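Local coordinates for protein alanine dehydrogenase (Archaeoglobus fulgidus, PDB 1OMO) that catalyses the NAD-dependent oxidative deamination of L-alanine to pyruvate, and the reverse reductive amination, as a homodimer, at residues A[115-120]-A[210-215]; A[237-242]-A[286-291]. One frame throughout, in Å; residues are numbered along the deposited sequence.

Contact 1. Residues A[115-120]-A[210-215]; sequences IAAKYL and GTHINA
His212 brings its imidazole up to the last turn of the helix that ends at Leu120. With CG anti to the backbone N (chi1 166°), the ring leaves the strand toward the helix. Leu120 crosses it obliquely, Leu120 CB 3.7 Å from His212 ND1, while CB of Ala117 sits 3.9 Å from His212 CD2 and the Ala117 CA lies near His212 NE2. Both ring nitrogens have partners: ND1 is hydrogen-bonded to Thr286 OG1, and His212 NE2 donates to Asn214 OD1 at 2.7 Å, a fairly straight bond (162°) in the plane of the imidazole. With both nitrogens engaged, a flip of the ring would probably cost both bonds. This is a helix packed on the parallel sheet of the Rossmann-type NAD domain: the axis of segment 115-120 runs roughly antiparallel to that of strand 212-215, 9.1 Å away at closest approach, and no hydrogen bond passes between the two segments. Two residues on, Asn214 turns its amide back toward the helix. The His212 NE2 donor meets it from well above the carbonyl plane, 51° out of it, and Asn214 OD1 rests 4.0 Å from Ala116 CB. Asn214 ND2 reaches further up the helix, to the carbonyl oxygen of Gly113.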
loop_
_atom_site.group_PDB
_atom_site.type_symbol
_atom_site.label_atom_id
_atom_site.label_comp_id
_atom_site.label_asym_id
_atom_site.label_seq_id
_atom_site.Cartn_x
_atom_site.Cartn_y
_atom_site.Cartn_z
ATOM N N ILE A 115 0.255 22.926 -14.257
ATOM C CA ILE A 115 -1.191 23.128 -14.150
ATOM C C ILE A 115 -1.476 24.140 -13.029
ATOM O O ILE A 115 -2.299 25.056 -13.197
ATOM C CB ILE A 115 -1.923 21.777 -13.882
ATOM C CG1 ILE A 115 -1.881 20.915 -15.145
ATOM C CG2 ILE A 115 -3.378 21.991 -13.514
ATOM C CD1 ILE A 115 -2.577 21.530 -16.317
ATOM N N ALA A 116 -0.782 24.025 -11.896
ATOM C CA ALA A 116 -1.043 24.995 -10.834
ATOM C C ALA A 116 -0.690 26.446 -11.276
ATOM O O ALA A 116 -1.450 27.387 -11.009
ATOM C CB ALA A 116 -0.286 24.620 -9.552
ATOM N N ALA A 117 0.433 26.635 -11.953
ATOM C CA ALA A 117 0.792 27.979 -12.383
ATOM C C ALA A 117 -0.246 28.468 -13.414
ATOM O O ALA A 117 -0.656 29.620 -13.371
ATOM C CB ALA A 117 2.215 27.992 -12.953
ATOM N N LYS A 118 -0.709 27.578 -14.295
ATOM C CA LYS A 118 -1.714 27.963 -15.278
ATOM C C LYS A 118 -2.948 28.587 -14.619
ATOM O O LYS A 118 -3.514 29.555 -15.130
ATOM C CB LYS A 118 -2.182 26.765 -16.103
ATOM C CG LYS A 118 -3.423 27.131 -16.956
ATOM C CD LYS A 118 -3.783 26.119 -18.061
ATOM C CE LYS A 118 -4.728 25.044 -17.545
ATOM N NZ LYS A 118 -5.165 24.099 -18.629
ATOM N N TYR A 119 -3.355 28.035 -13.474
ATOM C CA TYR A 119 -4.538 28.514 -12.769
ATOM C C TYR A 119 -4.280 29.604 -11.756
ATOM O O TYR A 119 -5.169 30.383 -11.441
ATOM C CB TYR A 119 -5.213 27.351 -12.030
ATOM C CG TYR A 119 -6.038 26.456 -12.926
ATOM C CD1 TYR A 119 -7.368 26.757 -13.194
ATOM C CD2 TYR A 119 -5.481 25.340 -13.534
ATOM C CE1 TYR A 119 -8.136 25.964 -14.048
ATOM C CE2 TYR A 119 -6.227 24.543 -14.398
ATOM C CZ TYR A 119 -7.563 24.863 -14.650
ATOM O OH TYR A 119 -8.331 24.101 -15.509
ATOM N N LEU A 120 -3.065 29.668 -11.242
ATOM C CA LEU A 120 -2.779 30.612 -10.189
ATOM C C LEU A 120 -1.879 31.808 -10.484
ATOM O O LEU A 120 -2.006 32.831 -9.831
ATOM C CB LEU A 120 -2.213 29.827 -9.008
ATOM C CG LEU A 120 -3.084 29.286 -7.887
ATOM C CD1 LEU A 120 -4.538 29.340 -8.198
ATOM C CD2 LEU A 120 -2.600 27.870 -7.589
ATOM N N GLY A 210 2.490 39.872 -6.565
ATOM C CA GLY A 210 2.136 39.202 -7.810
ATOM C C GLY A 210 2.888 37.923 -8.133
ATOM O O GLY A 210 2.657 37.297 -9.182
ATOM N N THR A 211 3.795 37.523 -7.259
ATOM C CA THR A 211 4.545 36.308 -7.530
ATOM C C THR A 211 3.728 35.045 -7.256
ATOM O O THR A 211 2.973 34.966 -6.279
ATOM C CB THR A 211 5.814 36.214 -6.656
ATOM O OG1 THR A 211 6.586 37.416 -6.787
ATOM C CG2 THR A 211 6.659 35.000 -7.086
ATOM N N HIS A 212 3.867 34.070 -8.150
ATOM C CA HIS A 212 3.240 32.789 -7.922
ATOM C C HIS A 212 4.371 31.821 -7.599
ATOM O O HIS A 212 5.292 31.679 -8.383
ATOM C CB HIS A 212 2.522 32.236 -9.132
ATOM C CG HIS A 212 2.192 30.805 -8.957
ATOM N ND1 HIS A 212 1.331 30.367 -7.970
ATOM C CD2 HIS A 212 2.769 29.694 -9.474
ATOM C CE1 HIS A 212 1.397 29.054 -7.882
ATOM N NE2 HIS A 212 2.266 28.621 -8.785
ATOM N N ILE A 213 4.290 31.136 -6.466
ATOM C CA ILE A 213 5.338 30.210 -6.082
ATOM C C ILE A 213 4.909 28.744 -6.168
ATOM O O ILE A 213 3.911 28.325 -5.565
ATOM C CB ILE A 213 5.806 30.461 -4.633
ATOM C CG1 ILE A 213 6.194 31.916 -4.439
ATOM C CG2 ILE A 213 7.031 29.575 -4.298
ATOM C CD1 ILE A 213 6.513 32.238 -2.986
ATOM N N ASN A 214 5.641 27.973 -6.951
ATOM C CA ASN A 214 5.358 26.560 -6.995
ATOM C C ASN A 214 6.311 26.038 -5.922
ATOM O O ASN A 214 7.528 26.019 -6.141
ATOM C CB ASN A 214 5.714 25.968 -8.355
ATOM C CG ASN A 214 4.522 25.861 -9.280
ATOM O OD1 ASN A 214 3.391 26.161 -8.908
ATOM N ND2 ASN A 214 4.776 25.436 -10.493
ATOM N N ALA A 215 5.785 25.702 -4.742
ATOM C CA ALA A 215 6.632 25.185 -3.652
ATOM C C ALA A 215 6.601 23.661 -3.768
ATOM O O ALA A 215 5.650 23.020 -3.295
ATOM C CB ALA A 215 6.081 25.641 -2.310
#

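Contact 2. Residues A[237-242]-A[286-291]. With NAD (nicotinamide-adenine-dinucleotide), chain D.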
loop_
_atom_site.group_PDB
_atom_site.type_symbol
_atom_site.label_atom_id
_atom_site.label_comp_id
_atom_site.label_asym_id
_atom_site.label_seq_id
_atom_site.Cartn_x
_atom_site.Cartn_y
_atom_site.Cartn_z
ATOM N N VAL A 237 -2.477 27.460 -1.883
ATOM C CA VAL A 237 -3.317 26.464 -2.509
ATOM C C VAL A 237 -2.569 25.131 -2.429
ATOM O O VAL A 237 -1.519 24.948 -3.062
ATOM C CB VAL A 237 -3.644 26.857 -3.983
ATOM C CG1 VAL A 237 -4.438 25.729 -4.715
ATOM C CG2 VAL A 237 -4.522 28.111 -3.960
ATOM N N VAL A 238 -3.110 24.197 -1.649
ATOM C CA VAL A 238 -2.434 22.931 -1.521
ATOM C C VAL A 238 -2.922 21.844 -2.482
ATOM O O VAL A 238 -3.896 21.969 -3.211
ATOM C CB VAL A 238 -2.495 22.356 -0.071
ATOM C CG1 VAL A 238 -2.128 23.418 0.950
ATOM C CG2 VAL A 238 -3.868 21.785 0.207
ATOM N N ASP A 239 -2.160 20.768 -2.433
ATOM C CA ASP A 239 -2.311 19.537 -3.163
ATOM C C ASP A 239 -3.461 18.748 -2.556
ATOM O O ASP A 239 -4.444 18.375 -3.187
ATOM C CB ASP A 239 -1.065 18.700 -2.898
ATOM C CG ASP A 239 -0.524 18.194 -4.114
ATOM O OD1 ASP A 239 0.497 17.510 -4.079
ATOM O OD2 ASP A 239 -1.157 18.515 -5.143
ATOM N N ASP A 240 -3.248 18.446 -1.293
ATOM C CA ASP A 240 -4.142 17.662 -0.508
ATOM C C ASP A 240 -3.944 18.280 0.829
ATOM O O ASP A 240 -2.818 18.395 1.303
ATOM C CB ASP A 240 -3.647 16.229 -0.497
ATOM C CG ASP A 240 -4.425 15.373 0.443
ATOM O OD1 ASP A 240 -5.410 14.765 -0.008
ATOM O OD2 ASP A 240 -4.081 15.327 1.646
ATOM N N LEU A 241 -5.018 18.713 1.444
ATOM C CA LEU A 241 -4.876 19.354 2.725
ATOM C C LEU A 241 -4.087 18.529 3.748
ATOM O O LEU A 241 -3.105 19.023 4.323
ATOM C CB LEU A 241 -6.248 19.723 3.286
ATOM C CG LEU A 241 -6.162 20.401 4.652
ATOM C CD1 LEU A 241 -5.232 21.613 4.595
ATOM C CD2 LEU A 241 -7.576 20.799 5.101
ATOM N N GLU A 242 -4.480 17.278 3.975
ATOM C CA GLU A 242 -3.783 16.486 4.982
ATOM C C GLU A 242 -2.317 16.156 4.684
ATOM O O GLU A 242 -1.487 16.138 5.594
ATOM C CB GLU A 242 -4.573 15.223 5.300
ATOM C CG GLU A 242 -4.606 14.932 6.818
ATOM C CD GLU A 242 -5.270 16.031 7.677
ATOM O OE1 GLU A 242 -5.004 16.054 8.900
ATOM O OE2 GLU A 242 -6.054 16.862 7.153
ATOM N N THR A 286 0.681 34.155 -4.596
ATOM C CA THR A 286 0.034 32.841 -4.547
ATOM C C THR A 286 1.067 31.744 -4.345
ATOM O O THR A 286 2.234 31.886 -4.745
ATOM C CB THR A 286 -0.817 32.539 -5.845
ATOM O OG1 THR A 286 -0.031 32.803 -7.019
ATOM C CG2 THR A 286 -2.105 33.365 -5.864
ATOM N N ILE A 287 0.630 30.667 -3.691
ATOM C CA ILE A 287 1.480 29.530 -3.445
ATOM C C ILE A 287 0.771 28.210 -3.725
ATOM O O ILE A 287 -0.335 27.988 -3.282
ATOM C CB ILE A 287 1.985 29.433 -1.969
ATOM C CG1 ILE A 287 2.971 30.543 -1.620
ATOM C CG2 ILE A 287 2.723 28.076 -1.792
ATOM C CD1 ILE A 287 3.349 30.571 -0.116
ATOM N N PHE A 288 1.434 27.345 -4.487
ATOM C CA PHE A 288 0.926 26.014 -4.720
ATOM C C PHE A 288 1.877 25.080 -3.914
ATOM O O PHE A 288 3.052 24.940 -4.241
ATOM C CB PHE A 288 0.969 25.624 -6.204
ATOM C CG PHE A 288 0.702 24.149 -6.442
ATOM C CD1 PHE A 288 1.604 23.362 -7.148
ATOM C CD2 PHE A 288 -0.462 23.558 -5.970
ATOM C CE1 PHE A 288 1.344 22.006 -7.382
ATOM C CE2 PHE A 288 -0.728 22.218 -6.201
ATOM C CZ PHE A 288 0.172 21.430 -6.911
ATOM N N ASP A 289 1.338 24.478 -2.858
ATOM C CA ASP A 289 2.036 23.540 -1.990
ATOM C C ASP A 289 1.817 22.120 -2.545
ATOM O O ASP A 289 0.757 21.514 -2.355
ATOM C CB ASP A 289 1.466 23.621 -0.578
ATOM C CG ASP A 289 2.402 23.046 0.449
ATOM O OD1 ASP A 289 2.148 23.241 1.646
ATOM O OD2 ASP A 289 3.406 22.404 0.069
ATOM N N SER A 290 2.838 21.600 -3.214
ATOM C CA SER A 290 2.762 20.302 -3.831
ATOM C C SER A 290 3.367 19.170 -2.993
ATOM O O SER A 290 4.482 19.276 -2.485
ATOM C CB SER A 290 3.428 20.411 -5.203
ATOM O OG SER A 290 3.583 19.184 -5.853
ATOM N N THR A 291 2.606 18.096 -2.822
ATOM C CA THR A 291 3.113 16.955 -2.075
ATOM C C THR A 291 3.172 15.664 -2.883
ATOM O O THR A 291 3.872 14.741 -2.481
ATOM C CB THR A 291 2.287 16.659 -0.776
ATOM O OG1 THR A 291 0.943 16.282 -1.113
ATOM C CG2 THR A 291 2.239 17.888 0.131
HETATM P PA NAD D . 17.882 16.510 -6.719
HETATM O O1A NAD D . 18.780 16.117 -5.605
HETATM O O2A NAD D . 18.251 16.096 -8.150
HETATM O O5B NAD D . 17.455 18.101 -6.846
HETATM C C5B NAD D . 17.571 19.047 -5.701
HETATM C C4B NAD D . 18.560 20.158 -6.140
HETATM O O4B NAD D . 18.566 21.077 -4.960
HETATM C C3B NAD D . 20.104 19.759 -6.282
HETATM O O3B NAD D . 20.628 20.141 -7.616
HETATM C C2B NAD D . 20.832 20.469 -5.115
HETATM O O2B NAD D . 22.168 20.796 -5.243
HETATM C C1B NAD D . 19.848 21.651 -4.855
HETATM N N9A NAD D . 19.867 22.134 -3.506
HETATM C C8A NAD D . 19.964 21.486 -2.290
HETATM N N7A NAD D . 19.925 22.301 -1.257
HETATM C C5A NAD D . 19.803 23.537 -1.722
HETATM C C6A NAD D . 19.697 24.833 -1.050
HETATM N N6A NAD D . 19.744 24.942 0.253
HETATM N N1A NAD D . 19.565 25.917 -1.900
HETATM C C2A NAD D . 19.528 25.827 -3.250
HETATM N N3A NAD D . 19.632 24.599 -3.941
HETATM C C4A NAD D . 19.750 23.481 -3.132
HETATM O O3 NAD D . 16.266 16.139 -6.568
HETATM P PN NAD D . 14.889 16.309 -7.549
HETATM O O1N NAD D . 15.273 17.172 -8.722
HETATM O O2N NAD D . 14.245 14.947 -7.719
HETATM O O5D NAD D . 13.985 17.241 -6.475
HETATM C C5D NAD D . 14.124 16.631 -5.031
HETATM C C4D NAD D . 13.196 17.272 -4.052
HETATM O O4D NAD D . 11.777 17.149 -4.625
HETATM C C3D NAD D . 13.109 16.576 -2.657
HETATM O O3D NAD D . 12.681 17.481 -1.622
HETATM C C2D NAD D . 12.086 15.478 -2.963
HETATM O O2D NAD D . 11.709 14.713 -1.866
HETATM C C1D NAD D . 10.950 16.336 -3.697
HETATM N N1N NAD D . 9.997 15.681 -4.658
HETATM C C2N NAD D . 8.604 16.022 -4.374
HETATM C C3N NAD D . 7.678 15.577 -5.387
HETATM C C7N NAD D . 6.113 15.954 -5.050
HETATM O O7N NAD D . 5.205 15.249 -5.577
HETATM N N7N NAD D . 5.869 17.026 -4.230
HETATM C C4N NAD D . 7.996 14.888 -6.581
HETATM C C5N NAD D . 9.418 14.622 -6.733
HETATM C C6N NAD D . 10.388 15.014 -5.797
#
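Val237 and Phe288 face each other as neighbours in a parallel sheet, and here the packing is tight. Val237 N donates to Ile287 O at 2.6 Å, almost straight along the carbonyl, and Val237 O takes the Asp289 N at 2.9 Å as well as a CA-H from Phe288. Val238 CG1 lies alongside Asp289 CB, 3.9 Å away; the Asp289 carboxylate turns off to the amides of Glu249 and Ile250. Past the strand ends the pairing slackens: Asp239 N gives Asp289 O only a weak bond, and partly exposed Asp240 swings aside to cap helix 241-247. Asp239 OD1 accepts from Thr291 N at 2.5 Å and from Thr291 OG1 at 3.2 Å, on opposite faces of the carboxylate, and from Gly292 N; Thr291 OG1 in turn accepts from Gln243 NE2. Asp239 OD2 stands 3.7 Å from Phe288 CZ, carboxylate and ring planes 89° apart. Were Asp239 replaced by an alanine, the amides of Thr291 and Gly292 would probably lose their shared acceptor and residues 290-291 be less firmly placed. Ser290 O lies 3.2 Å from NAD N7N, consistent with the buried Asp239 carboxylate acting as a second shell that places this backbone beside the carboxamide.

In the fold
Both contacts are buried and share the parallel sheet of the NAD domain, where strands 212-215 and 285-289 are neighbours, joined by probable hydrogen bonds from Ile213 N to Thr286 O and from Phe288 N to Ile213 O. Contact 1 is helix on sheet, held by side-chain packing around a polar pair within its own strand. Contact 2 is strand beside strand, bonded through the backbone until a carboxylate takes over near the cofactor. Phe288 belongs to both settings: its ring touches Ala116 of helix 102-120 while its backbone bridges to Val237 on one side and bonds to Ile213 on the other. The side chain of Asn214 in contact 1 lies about 10 Å from the NAD, whereas contact 2 touches it through Ser290 and Thr291.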